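Long form salivary protein D7L1 (Aedes aegypti, PDB 3DYE) binds and sequesters biogenic amines and eicosanoids of the vertebrate host in two separate pockets, and so modulates blood feeding by the female mosquito. Local coordinates at residues N159-A164 with F186-D191; I175-V180 with E295-Q300; T58-P63 with S71-Q76. One frame throughout, in Å; residues are numbered along the deposited sequence.

Contact 1: N159-A164 with F186-D191. With LNR (L-norepinephrine), chain F.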
loop_
_atom_site.group_PDB
_atom_site.type_symbol
_atom_site.label_atom_id
_atom_site.label_comp_id
_atom_site.label_asym_id
_atom_site.label_seq_id
_atom_site.Cartn_x
_atom_site.Cartn_y
_atom_site.Cartn_z
ATOM N N ASN A 159 10.646 -6.550 -13.713
ATOM C CA ASN A 159 12.006 -7.096 -13.575
ATOM C C ASN A 159 12.016 -8.520 -13.039
ATOM O O ASN A 159 12.876 -9.323 -13.394
ATOM C CB ASN A 159 12.863 -6.197 -12.684
ATOM C CG ASN A 159 13.183 -4.865 -13.329
ATOM O OD1 ASN A 159 12.914 -4.642 -14.515
ATOM N ND2 ASN A 159 13.757 -3.958 -12.541
ATOM N N LYS A 160 11.044 -8.823 -12.186
ATOM C CA LYS A 160 10.906 -10.136 -11.597
ATOM C C LYS A 160 10.502 -11.181 -12.649
ATOM O O LYS A 160 11.040 -12.289 -12.668
ATOM C CB LYS A 160 9.892 -10.076 -10.446
ATOM C CG LYS A 160 9.696 -11.378 -9.703
ATOM C CD LYS A 160 8.781 -11.204 -8.503
ATOM C CE LYS A 160 8.513 -12.560 -7.863
ATOM N NZ LYS A 160 7.657 -12.429 -6.650
ATOM N N TYR A 161 9.575 -10.812 -13.534
ATOM C CA TYR A 161 8.979 -11.784 -14.456
ATOM C C TYR A 161 9.482 -11.708 -15.888
ATOM O O TYR A 161 9.427 -12.697 -16.625
ATOM C CB TYR A 161 7.453 -11.693 -14.401
ATOM C CG TYR A 161 6.924 -12.091 -13.047
ATOM C CD1 TYR A 161 6.808 -13.434 -12.695
ATOM C CD2 TYR A 161 6.571 -11.127 -12.106
ATOM C CE1 TYR A 161 6.341 -13.812 -11.442
ATOM C CE2 TYR A 161 6.099 -11.491 -10.847
ATOM C CZ TYR A 161 5.989 -12.840 -10.526
ATOM O OH TYR A 161 5.526 -13.207 -9.286
ATOM N N TYR A 162 9.979 -10.538 -16.272
ATOM C CA TYR A 162 10.569 -10.331 -17.587
ATOM C C TYR A 162 11.936 -9.667 -17.402
ATOM O O TYR A 162 12.107 -8.492 -17.726
ATOM C CB TYR A 162 9.630 -9.486 -18.452
ATOM C CG TYR A 162 8.249 -10.088 -18.557
ATOM C CD1 TYR A 162 7.928 -10.965 -19.595
ATOM C CD2 TYR A 162 7.266 -9.799 -17.605
ATOM C CE1 TYR A 162 6.659 -11.527 -19.688
ATOM C CE2 TYR A 162 5.996 -10.364 -17.690
ATOM C CZ TYR A 162 5.708 -11.224 -18.731
ATOM O OH TYR A 162 4.460 -11.782 -18.817
ATOM N N PRO A 163 12.912 -10.423 -16.872
ATOM C CA PRO A 163 14.184 -9.849 -16.431
ATOM C C PRO A 163 15.019 -9.276 -17.567
ATOM O O PRO A 163 15.045 -9.825 -18.671
ATOM C CB PRO A 163 14.914 -11.037 -15.794
ATOM C CG PRO A 163 13.881 -12.097 -15.606
ATOM C CD PRO A 163 12.875 -11.883 -16.670
ATOM N N ALA A 164 15.694 -8.166 -17.285
ATOM C CA ALA A 164 16.640 -7.588 -18.230
ATOM C C ALA A 164 17.721 -8.610 -18.588
ATOM O O ALA A 164 18.165 -9.390 -17.735
ATOM C CB ALA A 164 17.256 -6.316 -17.648
ATOM N N PHE A 186 2.458 -14.287 -17.615
ATOM C CA PHE A 186 1.754 -13.008 -17.601
ATOM C C PHE A 186 0.711 -12.929 -16.494
ATOM O O PHE A 186 0.534 -11.877 -15.885
ATOM C CB PHE A 186 1.100 -12.694 -18.947
ATOM C CG PHE A 186 0.465 -11.329 -18.994
ATOM C CD1 PHE A 186 1.255 -10.186 -19.011
ATOM C CD2 PHE A 186 -0.926 -11.189 -19.021
ATOM C CE1 PHE A 186 0.674 -8.908 -19.054
ATOM C CE2 PHE A 186 -1.519 -9.929 -19.071
ATOM C CZ PHE A 186 -0.717 -8.780 -19.085
ATOM N N LYS A 187 0.021 -14.041 -16.232
ATOM C CA LYS A 187 -0.969 -14.067 -15.156
ATOM C C LYS A 187 -0.301 -13.832 -13.796
ATOM O O LYS A 187 -0.843 -13.124 -12.947
ATOM C CB LYS A 187 -1.766 -15.381 -15.176
ATOM C CG LYS A 187 -2.698 -15.514 -16.398
ATOM C CD LYS A 187 -3.485 -16.826 -16.416
ATOM C CE LYS A 187 -4.330 -16.932 -17.689
ATOM N NZ LYS A 187 -5.112 -18.211 -17.766
ATOM N N GLU A 188 0.887 -14.409 -13.615
ATOM C CA GLU A 188 1.687 -14.220 -12.402
ATOM C C GLU A 188 2.144 -12.783 -12.268
ATOM O O GLU A 188 2.074 -12.204 -11.188
ATOM C CB GLU A 188 2.914 -15.134 -12.414
ATOM C CG GLU A 188 2.596 -16.622 -12.327
ATOM C CD GLU A 188 3.827 -17.469 -12.049
ATOM O OE1 GLU A 188 4.687 -17.017 -11.262
ATOM O OE2 GLU A 188 3.929 -18.589 -12.608
ATOM N N HIS A 189 2.629 -12.222 -13.370
ATOM C CA HIS A 189 3.062 -10.832 -13.407
ATOM C C HIS A 189 1.904 -9.890 -13.054
ATOM O O HIS A 189 2.057 -8.976 -12.249
ATOM C CB HIS A 189 3.629 -10.495 -14.787
ATOM C CG HIS A 189 3.813 -9.026 -15.018
ATOM N ND1 HIS A 189 4.829 -8.303 -14.430
ATOM C CD2 HIS A 189 3.097 -8.144 -15.752
ATOM C CE1 HIS A 189 4.735 -7.039 -14.799
ATOM N NE2 HIS A 189 3.689 -6.914 -15.597
ATOM N N THR A 190 0.746 -10.130 -13.659
ATOM C CA THR A 190 -0.420 -9.290 -13.431
ATOM C C THR A 190 -0.901 -9.406 -11.982
ATOM O O THR A 190 -1.357 -8.424 -11.392
ATOM C CB THR A 190 -1.528 -9.596 -14.461
ATOM O OG1 THR A 190 -1.010 -9.344 -15.775
ATOM C CG2 THR A 190 -2.734 -8.710 -14.238
ATOM N N ASP A 191 -0.768 -10.596 -11.406
ATOM C CA ASP A 191 -1.021 -10.788 -9.981
ATOM C C ASP A 191 -0.106 -9.921 -9.112
ATOM O O ASP A 191 -0.562 -9.288 -8.151
ATOM C CB ASP A 191 -0.874 -12.258 -9.601
ATOM C CG ASP A 191 -1.249 -12.512 -8.164
ATOM O OD1 ASP A 191 -2.435 -12.330 -7.824
ATOM O OD2 ASP A 191 -0.351 -12.860 -7.373
HETATM O OAC LNR F . 3.753 -4.270 -16.497
HETATM C CAJ LNR F . 2.569 -3.693 -16.836
HETATM C CAG LNR F . 2.517 -2.363 -17.250
HETATM C CAI LNR F . 1.387 -4.407 -16.788
HETATM O OAB LNR F . 1.358 -5.713 -16.404
HETATM C CAE LNR F . 0.207 -3.771 -17.150
HETATM C CAF LNR F . 0.202 -2.535 -17.526
HETATM C CAK LNR F . 1.277 -1.818 -17.586
HETATM C CAL LNR F . 1.138 -0.409 -18.028
HETATM O OAD LNR F . 0.915 -0.403 -19.436
HETATM C CAH LNR F . 2.359 0.443 -17.690
HETATM N NAA LNR F . 2.014 1.851 -17.771
HETATM O O HOH W 1 2.628 -12.869 -8.468
#
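Y161, in the last turn of helix 153-161, lays one face of its ring against the backbone of helix 184-196. H189 CA sits above that face, 4.1 Å from the Y161 ring centroid, a CH-pi contact, and E188 C lies over the same face, both atoms being displaced from the ring centre. E188 OE1 comes 3.6 Å from Y161 CE1, the ring and carboxylate planes nearly perpendicular. Beyond the ring, Y161 OH meets a water at 3.0 Å, and this water donates to both E188 O and D191 OD2, tying the phenol to the helix it packs on. The two helices belong to the C-terminal PBP/GOBP domain of this salivary protein, whose pocket takes biogenic amines, and the next residue brings the contact to that pocket. Y162, the first residue to leave the helical conformation, has CG beside its backbone N (chi1 -55°), which directs the ring toward I175 and helix 184-196. Its edge points at the face of the H189 imidazole in a T-shaped pair, planes at 83° and centroids 5.4 Å apart, while Y162 OH lies 3.2 Å from F186 CA and close to the plane of the F186 ring. Y161 CD2 lies near the imidazole's edge, and H189 ND1, buried here, finds no polar partner in the model. H189 NE2 serves the ligand instead, bonding both catechol oxygens of noradrenaline, OAC at 2.8 Å with a 148° angle at the hydrogen and OAB at 2.7 Å through a weak, more bent bond.

Contact 2: I175-V180 with E295-Q300. With LNR (L-norepinephrine), chain F.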
loop_
_atom_site.group_PDB
_atom_site.type_symbol
_atom_site.label_atom_id
_atom_site.label_comp_id
_atom_site.label_asym_id
_atom_site.label_seq_id
_atom_site.Cartn_x
_atom_site.Cartn_y
_atom_site.Cartn_z
ATOM N N ILE A 175 3.340 -5.553 -23.438
ATOM C CA ILE A 175 2.726 -5.513 -22.108
ATOM C C ILE A 175 2.458 -4.075 -21.674
ATOM O O ILE A 175 1.349 -3.747 -21.234
ATOM C CB ILE A 175 3.567 -6.292 -21.059
ATOM C CG1 ILE A 175 3.429 -7.799 -21.317
ATOM C CG2 ILE A 175 3.117 -5.966 -19.630
ATOM C CD1 ILE A 175 4.449 -8.658 -20.623
ATOM N N ARG A 176 3.458 -3.216 -21.838
ATOM C CA ARG A 176 3.333 -1.819 -21.414
ATOM C C ARG A 176 2.354 -1.008 -22.274
ATOM O O ARG A 176 1.970 0.112 -21.904
ATOM C CB ARG A 176 4.711 -1.151 -21.330
ATOM C CG ARG A 176 5.572 -1.702 -20.190
ATOM C CD ARG A 176 6.782 -0.830 -19.890
ATOM N NE ARG A 176 6.387 0.542 -19.575
ATOM C CZ ARG A 176 5.963 0.963 -18.383
ATOM N NH1 ARG A 176 5.869 0.122 -17.356
ATOM N NH2 ARG A 176 5.631 2.237 -18.226
ATOM N N GLN A 177 1.940 -1.581 -23.403
ATOM C CA GLN A 177 0.915 -0.969 -24.249
ATOM C C GLN A 177 -0.452 -1.633 -24.051
ATOM O O GLN A 177 -1.297 -1.634 -24.952
ATOM C CB GLN A 177 1.343 -0.982 -25.716
ATOM C CG GLN A 177 2.607 -0.171 -25.997
ATOM C CD GLN A 177 2.570 1.224 -25.378
ATOM O OE1 GLN A 177 1.618 1.986 -25.575
ATOM N NE2 GLN A 177 3.612 1.561 -24.622
ATOM N N TYR A 178 -0.651 -2.179 -22.852
ATOM C CA TYR A 178 -1.912 -2.810 -22.425
ATOM C C TYR A 178 -2.372 -3.998 -23.274
ATOM O O TYR A 178 -3.571 -4.278 -23.373
ATOM C CB TYR A 178 -3.024 -1.765 -22.263
ATOM C CG TYR A 178 -2.757 -0.824 -21.118
ATOM C CD1 TYR A 178 -3.140 -1.151 -19.817
ATOM C CD2 TYR A 178 -2.095 0.385 -21.329
ATOM C CE1 TYR A 178 -2.891 -0.300 -18.756
ATOM C CE2 TYR A 178 -1.836 1.250 -20.272
ATOM C CZ TYR A 178 -2.243 0.907 -18.990
ATOM O OH TYR A 178 -1.976 1.755 -17.944
ATOM N N THR A 179 -1.415 -4.698 -23.877
ATOM C CA THR A 179 -1.717 -5.968 -24.531
ATOM C C THR A 179 -1.934 -7.029 -23.456
ATOM O O THR A 179 -1.084 -7.225 -22.589
ATOM C CB THR A 179 -0.588 -6.395 -25.500
ATOM O OG1 THR A 179 -0.433 -5.391 -26.504
ATOM C CG2 THR A 179 -0.903 -7.742 -26.168
ATOM N N VAL A 180 -3.081 -7.701 -23.505
ATOM C CA VAL A 180 -3.399 -8.714 -22.503
ATOM C C VAL A 180 -2.939 -10.068 -23.025
ATOM O O VAL A 180 -3.512 -10.598 -23.977
ATOM C CB VAL A 180 -4.917 -8.739 -22.167
ATOM C CG1 VAL A 180 -5.250 -9.875 -21.174
ATOM C CG2 VAL A 180 -5.368 -7.388 -21.635
ATOM N N GLU A 295 8.520 7.785 -21.197
ATOM C CA GLU A 295 9.945 7.684 -20.884
ATOM C C GLU A 295 10.269 6.322 -20.268
ATOM O O GLU A 295 11.297 5.722 -20.584
ATOM C CB GLU A 295 10.373 8.821 -19.950
ATOM C CG GLU A 295 11.880 9.072 -19.897
ATOM C CD GLU A 295 12.265 10.250 -19.005
ATOM O OE1 GLU A 295 11.372 10.847 -18.360
ATOM O OE2 GLU A 295 13.471 10.580 -18.950
ATOM N N ILE A 296 9.383 5.837 -19.399
ATOM C CA ILE A 296 9.526 4.503 -18.807
ATOM C C ILE A 296 9.365 3.412 -19.877
ATOM O O ILE A 296 10.090 2.411 -19.860
ATOM C CB ILE A 296 8.536 4.271 -17.627
ATOM C CG1 ILE A 296 8.708 5.358 -16.557
ATOM C CG2 ILE A 296 8.752 2.886 -17.010
ATOM C CD1 ILE A 296 7.508 5.531 -15.626
ATOM N N ASP A 297 8.425 3.620 -20.802
ATOM C CA ASP A 297 8.229 2.725 -21.950
ATOM C C ASP A 297 9.530 2.537 -22.731
ATOM O O ASP A 297 9.910 1.411 -23.054
ATOM C CB ASP A 297 7.145 3.263 -22.892
ATOM C CG ASP A 297 5.747 3.205 -22.292
ATOM O OD1 ASP A 297 5.584 2.683 -21.172
ATOM O OD2 ASP A 297 4.806 3.689 -22.956
ATOM N N GLY A 298 10.202 3.649 -23.024
ATOM C CA GLY A 298 11.476 3.634 -23.742
ATOM C C GLY A 298 12.640 3.086 -22.934
ATOM O O GLY A 298 13.693 2.772 -23.494
ATOM N N LYS A 299 12.458 2.983 -21.618
ATOM C CA LYS A 299 13.473 2.409 -20.731
ATOM C C LYS A 299 13.324 0.885 -20.647
ATOM O O LYS A 299 14.306 0.152 -20.789
ATOM C CB LYS A 299 13.392 3.042 -19.336
ATOM C CG LYS A 299 14.699 3.039 -18.541
ATOM C CD LYS A 299 15.685 4.098 -19.059
ATOM C CE LYS A 299 16.731 4.485 -18.008
ATOM N NZ LYS A 299 17.707 3.393 -17.695
ATOM N N GLN A 300 12.093 0.422 -20.432
ATOM C CA GLN A 300 11.790 -1.013 -20.372
ATOM C C GLN A 300 11.784 -1.680 -21.754
ATOM O O GLN A 300 12.151 -2.852 -21.883
ATOM C CB GLN A 300 10.457 -1.264 -19.651
ATOM C CG GLN A 300 10.384 -0.766 -18.204
ATOM C CD GLN A 300 11.439 -1.381 -17.288
ATOM O OE1 GLN A 300 12.581 -0.918 -17.239
ATOM N NE2 GLN A 300 11.049 -2.412 -16.537
HETATM O OAC LNR F . 3.753 -4.270 -16.497
HETATM C CAJ LNR F . 2.569 -3.693 -16.836
HETATM C CAG LNR F . 2.517 -2.363 -17.250
HETATM C CAI LNR F . 1.387 -4.407 -16.788
HETATM O OAB LNR F . 1.358 -5.713 -16.404
HETATM C CAE LNR F . 0.207 -3.771 -17.150
HETATM C CAF LNR F . 0.202 -2.535 -17.526
HETATM C CAK LNR F . 1.277 -1.818 -17.586
HETATM C CAL LNR F . 1.138 -0.409 -18.028
HETATM O OAD LNR F . 0.915 -0.403 -19.436
HETATM C CAH LNR F . 2.359 0.443 -17.690
HETATM N NAA LNR F . 2.014 1.851 -17.771
HETATM O O HOH W 2 2.785 2.206 -20.437
#
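The guanidinium of R176 is sandwiched: I296 CG2 lies 3.4 Å above one face, offset toward the rim, and noradrenaline CAH lies over the other. At its edge stands D297 OD1, nearly in the guanidinium plane. A Schellman motif ends helix 172-175 here, with Y178 as its C-prime residue, and the turn is pinned to the C-terminal helix 286-300 at the noradrenaline site of this PBP/GOBP domain. The salt bridge is side-on, R176 NE and NH2 both gripping one oxygen: NE reaches D297 OD1 at 2.8 Å on its anti side, NH2 at 3.0 Å nearly in line with the C-O bond. A bend at chi3 (57°) lets R176 CD rest on Q300 CB while the guanidinium lies against I296 and D297. R176 NH1 forms salt bridges with E158 and E268, and Q300 NE2 bonds E158 as well, so the arginine joins a network of acids around the ligand. D297 OD2 has its own partner, Q177 NE2, which comes from above the carboxylate plane. The Y178 ring offers one face to the ligand hydroxyl OAD, which donates to R176 O. Water 2 donates to R176 O and, as third donor, to D297 OD1, and accepts from the ligand amine NAA at 2.8 Å.

Contact 3: T58-P63 with S71-Q76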
loop_
_atom_site.group_PDB
_atom_site.type_symbol
_atom_site.label_atom_id
_atom_site.label_comp_id
_atom_site.label_asym_id
_atom_site.label_seq_id
_atom_site.Cartn_x
_atom_site.Cartn_y
_atom_site.Cartn_z
ATOM N N THR A 58 -3.061 -2.147 10.316
ATOM C CA THR A 58 -2.166 -3.182 10.852
ATOM C C THR A 58 -2.949 -4.304 11.529
ATOM O O THR A 58 -2.443 -5.419 11.670
ATOM C CB THR A 58 -1.127 -2.626 11.856
ATOM O OG1 THR A 58 -1.798 -1.939 12.920
ATOM C CG2 THR A 58 -0.138 -1.682 11.171
ATOM N N GLY A 59 -4.177 -4.005 11.951
ATOM C CA GLY A 59 -4.981 -4.955 12.713
ATOM C C GLY A 59 -4.826 -4.829 14.219
ATOM O O GLY A 59 -5.454 -5.572 14.968
ATOM N N LEU A 60 -3.997 -3.887 14.667
ATOM C CA LEU A 60 -3.799 -3.656 16.105
ATOM C C LEU A 60 -5.077 -3.183 16.785
ATOM O O LEU A 60 -5.299 -3.476 17.957
ATOM C CB LEU A 60 -2.670 -2.648 16.357
ATOM C CG LEU A 60 -1.251 -3.219 16.368
ATOM C CD1 LEU A 60 -0.233 -2.072 16.394
ATOM C CD2 LEU A 60 -1.053 -4.180 17.547
ATOM N N TYR A 61 -5.897 -2.434 16.052
ATOM C CA TYR A 61 -7.253 -2.142 16.498
ATOM C C TYR A 61 -8.243 -2.801 15.547
ATOM O O TYR A 61 -8.171 -2.615 14.333
ATOM C CB TYR A 61 -7.526 -0.635 16.593
ATOM C CG TYR A 61 -8.954 -0.341 17.005
ATOM C CD1 TYR A 61 -9.367 -0.531 18.325
ATOM C CD2 TYR A 61 -9.902 0.089 16.071
ATOM C CE1 TYR A 61 -10.681 -0.289 18.713
ATOM C CE2 TYR A 61 -11.237 0.339 16.457
ATOM C CZ TYR A 61 -11.609 0.145 17.778
ATOM O OH TYR A 61 -12.911 0.374 18.181
ATOM N N ASP A 62 -9.159 -3.576 16.118
ATOM C CA ASP A 62 -10.201 -4.255 15.354
ATOM C C ASP A 62 -11.520 -3.497 15.564
ATOM O O ASP A 62 -12.115 -3.593 16.641
ATOM C CB ASP A 62 -10.312 -5.719 15.807
ATOM C CG ASP A 62 -11.386 -6.510 15.048
ATOM O OD1 ASP A 62 -12.221 -5.909 14.339
ATOM O OD2 ASP A 62 -11.395 -7.753 15.172
ATOM N N PRO A 63 -11.970 -2.734 14.544
ATOM C CA PRO A 63 -13.188 -1.924 14.688
ATOM C C PRO A 63 -14.490 -2.727 14.708
ATOM O O PRO A 63 -15.526 -2.204 15.130
ATOM C CB PRO A 63 -13.134 -0.976 13.480
ATOM C CG PRO A 63 -12.340 -1.697 12.462
ATOM C CD PRO A 63 -11.352 -2.569 13.211
ATOM N N SER A 71 -2.273 -9.921 19.028
ATOM C CA SER A 71 -1.739 -11.061 18.264
ATOM C C SER A 71 -0.948 -10.594 17.034
ATOM O O SER A 71 -0.047 -11.287 16.567
ATOM C CB SER A 71 -2.823 -12.097 17.918
ATOM O OG SER A 71 -3.737 -11.626 16.949
ATOM N N VAL A 72 -1.278 -9.394 16.552
ATOM C CA VAL A 72 -0.563 -8.737 15.468
ATOM C C VAL A 72 0.913 -8.528 15.841
ATOM O O VAL A 72 1.813 -8.729 15.016
ATOM C CB VAL A 72 -1.243 -7.378 15.121
ATOM C CG1 VAL A 72 -0.476 -6.643 14.058
ATOM C CG2 VAL A 72 -2.697 -7.610 14.682
ATOM N N ILE A 73 1.146 -8.154 17.095
ATOM C CA ILE A 73 2.501 -7.949 17.616
ATOM C C ILE A 73 3.289 -9.263 17.633
ATOM O O ILE A 73 4.430 -9.325 17.163
ATOM C CB ILE A 73 2.468 -7.284 19.016
ATOM C CG1 ILE A 73 1.924 -5.855 18.897
ATOM C CG2 ILE A 73 3.874 -7.261 19.657
ATOM C CD1 ILE A 73 1.439 -5.256 20.213
ATOM N N GLN A 74 2.678 -10.320 18.156
ATOM C CA GLN A 74 3.371 -11.604 18.217
ATOM C C GLN A 74 3.623 -12.172 16.819
ATOM O O GLN A 74 4.693 -12.730 16.566
ATOM C CB GLN A 74 2.643 -12.594 19.126
ATOM C CG GLN A 74 2.477 -12.109 20.584
ATOM C CD GLN A 74 3.749 -12.131 21.462
ATOM O OE1 GLN A 74 4.878 -12.387 21.006
ATOM N NE2 GLN A 74 3.550 -11.849 22.745
ATOM N N GLU A 75 2.663 -11.999 15.907
ATOM C CA GLU A 75 2.853 -12.433 14.511
ATOM C C GLU A 75 4.015 -11.693 13.847
ATOM O O GLU A 75 4.843 -12.296 13.160
ATOM C CB GLU A 75 1.568 -12.265 13.696
ATOM C CG GLU A 75 0.555 -13.386 13.901
ATOM C CD GLU A 75 1.062 -14.746 13.426
ATOM O OE1 GLU A 75 1.423 -14.889 12.232
ATOM O OE2 GLU A 75 1.097 -15.676 14.251
ATOM N N GLN A 76 4.089 -10.388 14.078
ATOM C CA GLN A 76 5.189 -9.578 13.561
ATOM C C GLN A 76 6.555 -10.023 14.100
ATOM O O GLN A 76 7.539 -10.094 13.357
ATOM C CB GLN A 76 4.938 -8.100 13.866
ATOM C CG GLN A 76 5.847 -7.151 13.100
ATOM C CD GLN A 76 5.497 -7.063 11.621
ATOM O OE1 GLN A 76 4.482 -7.607 11.171
ATOM N NE2 GLN A 76 6.326 -6.355 10.863
#
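V72, near the start of helix 71-79, points its CB at the chain leaving helix 45-58. That CB lies 4.0 Å from L60 CD2, and the two methyls beyond it divide the work. CG1, set opposite the backbone N (chi1 177°), reaches 3.3 Å from T58 O. CG2, lying beside the backbone N, settles against the next peptide, 3.4 Å from G59 O and almost as near to G59 C. A single branched side chain thus packs against two successive carbonyl oxygens at a helix end, through van der Waals contact. The helix ends there: G59, the first residue past it, has a positive phi of 92°, and glycine's lack of a side chain suits both this backbone conformation and the close approach of V72 CG2. In the N-terminal PBP/GOBP domain this turn leads into a small antiparallel hairpin of strands 61-62 and 67-68, and the hairpin returns the chain to helix 71-79. A backbone hydrogen bond between L60 and D69 draws the two ends of the loop together. Next to V72 along the helix, I73 meets L60: L60 CD2 lies 3.7 Å from I73 CG1 and slightly farther from I73 CD1, the two side chains crossing at about a right angle. L60 and I73 both also touch Y92 of helix 86-97, while L60 packs back on L55 of helix 45-58. T58 OG1 turns to its own helix, hydrogen-bonded to the carbonyl oxygens of V54 and L55.

Contacts 1 and 2 hold the same noradrenaline mainly from different ends: H189 of contact 1 takes the catechol oxygens, whereas R176 of contact 2 accepts the side-chain hydroxyl on its carbonyl oxygen and lays its guanidinium over CAH, the carbon that bears the amine. Their centres are 13 Å apart, and they touch directly, Y162 CZ lying 3.4 Å from I175 CD1 and F186 CE1 3.7 Å from I175 CG1. E158, which precedes the segment 159-164, bonds the ligand and R176 alike. Contact 3 belongs to the other, lipid-binding domain, about 31 Å centre to centre from contact 1 and 39 Å from contact 2. There the L60 side chain comes within about 8 Å of that of W37, a residue that binds leukotriene E4.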